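Local structure of GTP binding regulator (Thermotoga maritima, 1VR8) at residues F24-R29 and A52-E57. The protein is of unknown function but has a fold similar to that of the Ran-binding protein Mog1p and may regulate GTP-binding proteins. Sequence-based numbering, arbitrary orientation.
Sequences FVLETR and AVFETE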
loop_
_atom_site.group_PDB
_atom_site.type_symbol
_atom_site.label_atom_id
_atom_site.label_comp_id
_atom_site.label_asym_id
_atom_site.label_seq_id
_atom_site.Cartn_x
_atom_site.Cartn_y
_atom_site.Cartn_z
ATOM N N PHE A 24 7.986 -2.596 -8.808
ATOM C CA PHE A 24 8.192 -3.271 -10.088
ATOM C C PHE A 24 7.934 -4.764 -10.016
ATOM O O PHE A 24 7.481 -5.368 -10.984
ATOM C CB PHE A 24 9.601 -3.012 -10.617
ATOM C CG PHE A 24 9.891 -1.550 -10.911
ATOM C CD1 PHE A 24 9.072 -0.820 -11.743
ATOM C CD2 PHE A 24 11.015 -0.931 -10.382
ATOM C CE1 PHE A 24 9.316 0.520 -12.014
ATOM C CE2 PHE A 24 11.280 0.438 -10.655
ATOM C CZ PHE A 24 10.425 1.145 -11.470
ATOM N N VAL A 25 8.154 -5.370 -8.849
ATOM C CA VAL A 25 7.918 -6.803 -8.701
ATOM C C VAL A 25 6.423 -7.188 -8.788
ATOM O O VAL A 25 6.065 -8.341 -8.975
ATOM C CB VAL A 25 8.561 -7.294 -7.368
ATOM C CG1 VAL A 25 7.737 -6.877 -6.207
ATOM C CG2 VAL A 25 8.813 -8.760 -7.387
ATOM N N LEU A 26 5.543 -6.193 -8.673
ATOM C CA LEU A 26 4.098 -6.460 -8.709
ATOM C C LEU A 26 3.526 -6.578 -10.114
ATOM O O LEU A 26 2.383 -6.994 -10.286
ATOM C CB LEU A 26 3.345 -5.358 -7.977
ATOM C CG LEU A 26 3.742 -5.231 -6.521
ATOM C CD1 LEU A 26 3.085 -4.004 -5.940
ATOM C CD2 LEU A 26 3.348 -6.491 -5.774
ATOM N N GLU A 27 4.283 -6.185 -11.126
ATOM C CA GLU A 27 3.769 -6.186 -12.471
ATOM C C GLU A 27 3.555 -7.637 -12.959
ATOM O O GLU A 27 4.346 -8.542 -12.675
ATOM C CB GLU A 27 4.693 -5.326 -13.386
ATOM C CG GLU A 27 4.140 -5.120 -14.736
ATOM C CD GLU A 27 4.856 -4.051 -15.530
ATOM O OE1 GLU A 27 6.096 -3.829 -15.297
ATOM O OE2 GLU A 27 4.182 -3.497 -16.417
ATOM N N THR A 28 2.451 -7.888 -13.665
ATOM C CA THR A 28 2.246 -9.142 -14.365
ATOM C C THR A 28 1.542 -8.779 -15.666
ATOM O O THR A 28 1.251 -7.608 -15.909
ATOM C CB THR A 28 1.339 -10.139 -13.607
ATOM O OG1 THR A 28 0.001 -9.654 -13.605
ATOM C CG2 THR A 28 1.779 -10.371 -12.161
ATOM N N ARG A 29 1.211 -9.773 -16.474
ATOM C CA ARG A 29 0.434 -9.486 -17.679
ATOM C C ARG A 29 -0.956 -8.925 -17.355
ATOM O O ARG A 29 -1.536 -8.264 -18.188
ATOM C CB ARG A 29 0.331 -10.727 -18.572
ATOM C CG ARG A 29 -0.702 -11.754 -18.127
ATOM N N ALA A 52 2.401 4.527 -7.880
ATOM C CA ALA A 52 2.373 3.791 -9.123
ATOM C C ALA A 52 0.957 3.526 -9.527
ATOM O O ALA A 52 0.070 3.348 -8.657
ATOM C CB ALA A 52 3.133 2.471 -8.947
ATOM N N VAL A 53 0.697 3.570 -10.828
ATOM C CA VAL A 53 -0.591 3.198 -11.382
ATOM C C VAL A 53 -0.449 1.906 -12.172
ATOM O O VAL A 53 0.416 1.792 -13.053
ATOM C CB VAL A 53 -1.174 4.302 -12.295
ATOM C CG1 VAL A 53 -2.560 3.903 -12.809
ATOM C CG2 VAL A 53 -1.263 5.614 -11.571
ATOM N N PHE A 54 -1.301 0.947 -11.841
ATOM C CA PHE A 54 -1.366 -0.320 -12.551
ATOM C C PHE A 54 -2.672 -0.364 -13.301
ATOM O O PHE A 54 -3.735 -0.126 -12.733
ATOM C CB PHE A 54 -1.306 -1.476 -11.574
ATOM C CG PHE A 54 0.014 -1.642 -10.909
ATOM C CD1 PHE A 54 0.321 -0.938 -9.763
ATOM C CD2 PHE A 54 0.933 -2.544 -11.410
ATOM C CE1 PHE A 54 1.518 -1.077 -9.159
ATOM C CE2 PHE A 54 2.134 -2.721 -10.806
ATOM C CZ PHE A 54 2.455 -1.991 -9.690
ATOM N N GLU A 55 -2.596 -0.682 -14.581
ATOM C CA GLU A 55 -3.792 -0.940 -15.373
ATOM C C GLU A 55 -4.224 -2.376 -15.162
ATOM O O GLU A 55 -3.420 -3.292 -15.271
ATOM C CB GLU A 55 -3.504 -0.714 -16.841
ATOM C CG GLU A 55 -3.033 0.672 -17.196
ATOM C CD GLU A 55 -3.997 1.784 -16.820
ATOM O OE1 GLU A 55 -5.240 1.556 -16.796
ATOM O OE2 GLU A 55 -3.496 2.915 -16.554
ATOM N N THR A 56 -5.500 -2.573 -14.849
ATOM C CA THR A 56 -6.015 -3.899 -14.519
ATOM C C THR A 56 -7.289 -4.064 -15.322
ATOM O O THR A 56 -7.753 -3.130 -15.972
ATOM C CB THR A 56 -6.312 -4.098 -13.009
ATOM O OG1 THR A 56 -7.553 -3.462 -12.650
ATOM C CG2 THR A 56 -5.249 -3.571 -12.134
ATOM N N GLU A 57 -7.849 -5.263 -15.304
ATOM C CA GLU A 57 -9.098 -5.484 -16.031
ATOM C C GLU A 57 -10.245 -4.693 -15.400
ATOM O O GLU A 57 -11.274 -4.480 -16.023
ATOM C CB GLU A 57 -9.464 -6.965 -16.055
ATOM C CG GLU A 57 -9.609 -7.627 -14.714
ATOM C CD GLU A 57 -10.271 -8.999 -14.835
ATOM O OE1 GLU A 57 -11.301 -9.104 -15.544
ATOM O OE2 GLU A 57 -9.774 -9.960 -14.208
#
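Phe54 reaches from its strand to the loop at Leu26 and Glu27. Its ring does nearly all the touching on its side. CZ lies 3.9 Å from Leu26 CB, and CE2 lies 4.1 Å from the same carbon. CE2 is also 4.1 Å from the backbone N of Glu27, and both loop atoms approach the ring obliquely. That N closes a type I beta turn from Phe24 to Glu27 through a weak 3.3 Å bond to Phe24 O. The first torsion of Phe54 sets CG anti to its carbonyl carbon (chi1 -69°), and the ring then spans the gap between backbones 7.8 Å apart at the CA atoms of Glu27 and Phe54. This apolar part is buried. The Glu27 side is looser and partly exposed: its CB stays 4.5 Å from Phe54 CE2. The carboxylate turns to other partners, with OE2 accepting a bond from Leu33 N and forming a salt bridge to Arg32. The contact lays the loop after helix 19-24 against strand 45-56, an inner strand of the antiparallel sheet. In this Mog1p-like fold, Phe54 and Leu26 pack between sheet and helix 126-138, which meets Phe54 through Phe129 and Leu26 through Val133 and Val136.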